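PDB 5I4A: argonaute protein from Marinitoga piezophila, which uses short 5'-hydroxyl guide RNAs to bind complementary single-stranded DNA or RNA targets and cleave them, preferring manganese for DNA cleavage. Local coordinates for residues V584-N589 and Y593-I598; F179-I182 and I188-I191. All blocks are in the same frame, centred on the assembly; numbering follows the deposited sequence.

Contact 1: residues V584-N589 and Y593-I598; sequences VKILEN and YTIEEI
Ile586, on the strand, reaches into the first turn of the helix and meets Ile595 and Ile598 with different atoms. Its CB lies 3.9 Å from Ile595 CD1. At CB the chain divides. The CG2 branch, anti to the backbone N, makes the closest approach to the first of these partners, 3.6 Å from Ile595 CD1, while CG1 lies 3.8 Å from Ile595 CG2. The tip, CD1, goes on to Ile598, where CG2 stands 3.7 Å away. Ile586 and Ile595 lie alongside each other with their ends pointing opposite ways, and Ile598 is met at a slant.

Both segments belong to the PIWI domain, which has an RNase H fold: strand 582-589 runs in its mixed sheet, paired with strands 539-546 and 568-571, and helix 595-605 packs against it after a short turn. The strand carries a classic beta bulge where Leu587 and Glu588 both face Leu542.

The helix start is fixed by a capping box. Glu597 N donates to Thr594 OG1, and Thr594 N donates to Glu597 OE1 at 2.8 Å, coming from the anti side and tilted 28° out of the carboxylate plane.

Just ahead of that cap, Asn589 ND2 donates to Tyr593 O over 3.2 Å with an N-H...O angle of 163°, the acceptor lying almost in the amide plane. With CG anti to the backbone N (chi1 179°), the amide extends to the turn, and Ile598 CD1 packs 3.5 Å from Asn589 CG. Asn589 OD1 is hydrogen-bonded to Thr591 OG1 within the turn, so both ends of the amide are held. Cutting the side chain back to an alanine is likely to leave the Tyr593 carbonyl without this donor and a gap beside Ile598 CD1.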
loop_
_atom_site.group_PDB
_atom_site.type_symbol
_atom_site.label_atom_id
_atom_site.label_comp_id
_atom_site.label_asym_id
_atom_site.label_seq_id
_atom_site.Cartn_x
_atom_site.Cartn_y
_atom_site.Cartn_z
ATOM N N VAL A 584 -1.325 10.240 -8.705
ATOM C CA VAL A 584 -2.076 11.323 -8.084
ATOM C C VAL A 584 -2.962 11.944 -9.156
ATOM O O VAL A 584 -2.454 12.434 -10.173
ATOM C CB VAL A 584 -1.149 12.385 -7.466
ATOM C CG1 VAL A 584 -1.944 13.378 -6.649
ATOM C CG2 VAL A 584 -0.069 11.731 -6.615
ATOM N N LYS A 585 -4.275 11.925 -8.935
ATOM C CA LYS A 585 -5.238 12.436 -9.905
ATOM C C LYS A 585 -6.125 13.475 -9.238
ATOM O O LYS A 585 -6.857 13.154 -8.298
ATOM C CB LYS A 585 -6.095 11.308 -10.483
ATOM C CG LYS A 585 -7.172 11.792 -11.442
ATOM C CD LYS A 585 -8.121 10.678 -11.849
ATOM C CE LYS A 585 -9.090 11.167 -12.903
ATOM N NZ LYS A 585 -9.690 12.482 -12.525
ATOM N N ILE A 586 -6.078 14.708 -9.737
ATOM C CA ILE A 586 -6.930 15.785 -9.230
ATOM C C ILE A 586 -8.320 15.587 -9.828
ATOM O O ILE A 586 -8.580 15.986 -10.964
ATOM C CB ILE A 586 -6.365 17.168 -9.565
ATOM C CG1 ILE A 586 -4.878 17.245 -9.211
ATOM C CG2 ILE A 586 -7.141 18.247 -8.820
ATOM C CD1 ILE A 586 -4.597 17.172 -7.726
ATOM N N LEU A 587 -9.219 14.964 -9.068
ATOM C CA LEU A 587 -10.589 14.785 -9.537
ATOM C C LEU A 587 -11.306 16.122 -9.661
ATOM O O LEU A 587 -11.938 16.410 -10.684
ATOM C CB LEU A 587 -11.353 13.856 -8.593
ATOM C CG LEU A 587 -11.572 12.414 -9.044
ATOM C CD1 LEU A 587 -12.623 11.753 -8.173
ATOM C CD2 LEU A 587 -11.983 12.362 -10.504
ATOM N N GLU A 588 -11.219 16.947 -8.624
ATOM C CA GLU A 588 -11.872 18.244 -8.599
ATOM C C GLU A 588 -10.918 19.236 -7.952
ATOM O O GLU A 588 -10.024 18.860 -7.187
ATOM C CB GLU A 588 -13.197 18.199 -7.830
ATOM C CG GLU A 588 -14.316 19.018 -8.451
ATOM C CD GLU A 588 -14.898 18.359 -9.687
ATOM O OE1 GLU A 588 -15.465 17.253 -9.565
ATOM O OE2 GLU A 588 -14.778 18.944 -10.782
ATOM N N ASN A 589 -11.108 20.514 -8.267
ATOM C CA ASN A 589 -10.292 21.550 -7.647
ATOM C C ASN A 589 -10.990 22.890 -7.771
ATOM O O ASN A 589 -11.272 23.347 -8.881
ATOM C CB ASN A 589 -8.898 21.622 -8.274
ATOM C CG ASN A 589 -8.041 22.715 -7.668
ATOM O OD1 ASN A 589 -8.231 23.094 -6.513
ATOM N ND2 ASN A 589 -7.109 23.246 -8.452
ATOM N N TYR A 593 -4.908 27.205 -5.701
ATOM C CA TYR A 593 -3.675 26.558 -6.114
ATOM C C TYR A 593 -3.830 25.970 -7.507
ATOM O O TYR A 593 -4.902 25.481 -7.877
ATOM C CB TYR A 593 -3.294 25.445 -5.138
ATOM C CG TYR A 593 -2.849 25.918 -3.778
ATOM C CD1 TYR A 593 -1.668 26.630 -3.625
ATOM C CD2 TYR A 593 -3.590 25.625 -2.642
ATOM C CE1 TYR A 593 -1.248 27.053 -2.381
ATOM C CE2 TYR A 593 -3.177 26.043 -1.393
ATOM C CZ TYR A 593 -2.005 26.756 -1.267
ATOM O OH TYR A 593 -1.589 27.175 -0.024
ATOM N N THR A 594 -2.752 26.022 -8.278
ATOM C CA THR A 594 -2.716 25.302 -9.538
ATOM C C THR A 594 -2.547 23.811 -9.269
ATOM O O THR A 594 -2.200 23.392 -8.162
ATOM C CB THR A 594 -1.573 25.803 -10.423
ATOM O OG1 THR A 594 -0.320 25.372 -9.875
ATOM C CG2 THR A 594 -1.590 27.323 -10.504
ATOM N N ILE A 595 -2.808 23.007 -10.301
ATOM C CA ILE A 595 -2.587 21.567 -10.190
ATOM C C ILE A 595 -1.146 21.291 -9.785
ATOM O O ILE A 595 -0.879 20.532 -8.848
ATOM C CB ILE A 595 -2.948 20.863 -11.510
ATOM C CG1 ILE A 595 -4.410 21.125 -11.878
ATOM C CG2 ILE A 595 -2.685 19.368 -11.411
ATOM C CD1 ILE A 595 -5.386 20.768 -10.784
ATOM N N GLU A 596 -0.196 21.938 -10.470
ATOM C CA GLU A 596 1.220 21.744 -10.170
ATOM C C GLU A 596 1.531 22.027 -8.704
ATOM O O GLU A 596 2.314 21.305 -8.076
ATOM C CB GLU A 596 2.077 22.638 -11.069
ATOM C CG GLU A 596 2.007 22.305 -12.552
ATOM C CD GLU A 596 0.815 22.936 -13.249
ATOM O OE1 GLU A 596 0.039 23.652 -12.583
ATOM O OE2 GLU A 596 0.659 22.720 -14.469
ATOM N N GLU A 597 0.931 23.079 -8.144
ATOM C CA GLU A 597 1.173 23.412 -6.745
ATOM C C GLU A 597 0.550 22.381 -5.814
ATOM O O GLU A 597 1.152 22.009 -4.800
ATOM C CB GLU A 597 0.635 24.808 -6.442
ATOM C CG GLU A 597 1.441 25.931 -7.070
ATOM C CD GLU A 597 0.693 27.246 -7.074
ATOM O OE1 GLU A 597 -0.554 27.218 -7.042
ATOM O OE2 GLU A 597 1.351 28.306 -7.109
ATOM N N ILE A 598 -0.654 21.909 -6.142
ATOM C CA ILE A 598 -1.298 20.868 -5.343
ATOM C C ILE A 598 -0.464 19.593 -5.363
ATOM O O ILE A 598 -0.264 18.944 -4.330
ATOM C CB ILE A 598 -2.727 20.610 -5.850
ATOM C CG1 ILE A 598 -3.583 21.868 -5.697
ATOM C CG2 ILE A 598 -3.360 19.448 -5.099
ATOM C CD1 ILE A 598 -4.989 21.719 -6.252
#

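Contact 2: residues F179-I182 and I188-I191; sequences FPYI and ILKI
Tyr181 and Ile191 face each other as an antiparallel, non-hydrogen-bonded pair, CA to CA 5.1 Å, in the beta hairpin formed by strands 178-185 and 188-192 of the PAZ domain. The short segments are strongly twisted, with 133° between their N-to-C directions. Next to this pair, Ile182 N donates to Lys190 O over 3.1 Å; the N-H...O angle of 140° makes the bond distinctly bent. Beside that bond, Ile182 directs its CG1 to the backbone of the opposing strand, 3.8 Å from Ile191 C. Ile191 CA itself makes a CA-H...O contact with Pro180 O, 3.5 Å away.

The side chains of Tyr181 and Leu189 cross at about a right angle. Leu189 CD1 comes up to the ring edge, near the ring plane, and touches Tyr181 CE1 at 3.7 Å. A chi1 of -175° swings Leu189 CG away from the backbone N and so brings the CD1 branch to the tyrosine edge. Phe179 meets Ile191 twice: CB to CB at 4.1 Å, and with Ile191 CD1 placed over one face of the phenyl ring.

In the next shell, Tyr207 of strand 207-211 touches Phe179, Leu189 and Ile191. Strand 169-172 lies alongside, with Leu170 against Tyr181 and Ile191. Phe179 and Ile191 each pack on a uracil base of the bound RNA, consistent with the hairpin offering apolar surface to the RNA. The Tyr181 ring, for its part, stacks edge-to-face with that of Phe209, which also belongs to strand 207-211.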
loop_
_atom_site.group_PDB
_atom_site.type_symbol
_atom_site.label_atom_id
_atom_site.label_comp_id
_atom_site.label_asym_id
_atom_site.label_seq_id
_atom_site.Cartn_x
_atom_site.Cartn_y
_atom_site.Cartn_z
ATOM N N PHE A 179 -4.593 -19.266 -2.464
ATOM C CA PHE A 179 -5.176 -19.716 -1.212
ATOM C C PHE A 179 -4.074 -20.211 -0.288
ATOM O O PHE A 179 -3.094 -20.807 -0.752
ATOM C CB PHE A 179 -6.194 -20.844 -1.445
ATOM C CG PHE A 179 -7.097 -20.616 -2.626
ATOM C CD1 PHE A 179 -6.705 -21.003 -3.898
ATOM C CD2 PHE A 179 -8.337 -20.021 -2.465
ATOM C CE1 PHE A 179 -7.529 -20.795 -4.989
ATOM C CE2 PHE A 179 -9.169 -19.811 -3.554
ATOM C CZ PHE A 179 -8.763 -20.200 -4.816
ATOM N N PRO A 180 -4.194 -19.964 1.014
ATOM C CA PRO A 180 -3.233 -20.540 1.962
ATOM C C PRO A 180 -3.226 -22.058 1.868
ATOM O O PRO A 180 -4.265 -22.693 1.674
ATOM C CB PRO A 180 -3.743 -20.057 3.323
ATOM C CG PRO A 180 -4.511 -18.811 3.013
ATOM C CD PRO A 180 -5.140 -19.044 1.670
ATOM N N TYR A 181 -2.034 -22.634 1.998
ATOM C CA TYR A 181 -1.836 -24.075 1.878
ATOM C C TYR A 181 -1.940 -24.700 3.265
ATOM O O TYR A 181 -1.048 -24.528 4.102
ATOM C CB TYR A 181 -0.487 -24.365 1.224
ATOM C CG TYR A 181 0.046 -25.765 1.432
ATOM C CD1 TYR A 181 -0.629 -26.872 0.936
ATOM C CD2 TYR A 181 1.242 -25.976 2.107
ATOM C CE1 TYR A 181 -0.135 -28.151 1.120
ATOM C CE2 TYR A 181 1.744 -27.249 2.295
ATOM C CZ TYR A 181 1.052 -28.333 1.799
ATOM O OH TYR A 181 1.551 -29.602 1.987
ATOM N N ILE A 182 -3.037 -25.415 3.512
ATOM C CA ILE A 182 -3.247 -26.039 4.815
ATOM C C ILE A 182 -2.428 -27.317 4.936
ATOM O O ILE A 182 -1.527 -27.424 5.776
ATOM C CB ILE A 182 -4.743 -26.312 5.052
ATOM C CG1 ILE A 182 -5.538 -25.006 5.011
ATOM C CG2 ILE A 182 -4.950 -27.020 6.385
ATOM C CD1 ILE A 182 -5.186 -24.041 6.124
ATOM N N ILE A 188 -4.537 -36.025 -0.680
ATOM C CA ILE A 188 -5.622 -35.061 -0.540
ATOM C C ILE A 188 -5.015 -33.708 -0.185
ATOM O O ILE A 188 -4.279 -33.582 0.803
ATOM C CB ILE A 188 -6.671 -35.511 0.492
ATOM C CG1 ILE A 188 -6.054 -35.723 1.876
ATOM C CG2 ILE A 188 -7.352 -36.791 0.028
ATOM C CD1 ILE A 188 -7.020 -35.504 3.021
ATOM N N LEU A 189 -5.305 -32.705 -1.007
ATOM C CA LEU A 189 -4.778 -31.359 -0.843
ATOM C C LEU A 189 -5.858 -30.477 -0.229
ATOM O O LEU A 189 -7.004 -30.480 -0.692
ATOM C CB LEU A 189 -4.323 -30.797 -2.190
ATOM C CG LEU A 189 -3.622 -29.438 -2.225
ATOM C CD1 LEU A 189 -2.283 -29.509 -1.507
ATOM C CD2 LEU A 189 -3.443 -28.974 -3.664
ATOM N N LYS A 190 -5.497 -29.732 0.811
ATOM C CA LYS A 190 -6.448 -28.912 1.548
ATOM C C LYS A 190 -6.016 -27.453 1.503
ATOM O O LYS A 190 -4.848 -27.134 1.753
ATOM C CB LYS A 190 -6.589 -29.400 2.994
ATOM C CG LYS A 190 -7.129 -30.821 3.083
ATOM C CD LYS A 190 -8.000 -31.039 4.312
ATOM C CE LYS A 190 -7.168 -31.180 5.574
ATOM N NZ LYS A 190 -7.945 -31.821 6.669
ATOM N N ILE A 191 -6.966 -26.576 1.182
ATOM C CA ILE A 191 -6.715 -25.156 0.997
ATOM C C ILE A 191 -7.626 -24.368 1.929
ATOM O O ILE A 191 -8.633 -24.872 2.432
ATOM C CB ILE A 191 -6.934 -24.722 -0.467
ATOM C CG1 ILE A 191 -8.386 -24.972 -0.882
ATOM C CG2 ILE A 191 -6.006 -25.480 -1.392
ATOM C CD1 ILE A 191 -8.663 -24.680 -2.342
#

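Overall arrangement
From the N terminus the chain first passes through the N-terminal domain and linker L1, then reaches contact 2, where 179-182 and 188-191 close a tight hairpin in the PAZ domain. It continues through linker L2 and the Mid domain before contact 1 closes a still shorter strand-to-helix turn, 584-589 to 593-598, in the PIWI domain. The two loops are in series, neither nested nor crossed. One ties neighbouring strands of the PAZ lobe; the other ties the RNase H sheet to a helix of the PIWI lobe. The centres of contact 1 and contact 2 lie about 47 Å apart, on opposite sides of the chain's centre. Between contact 1 and contact 2 the nearest atoms remain about 30 Å apart.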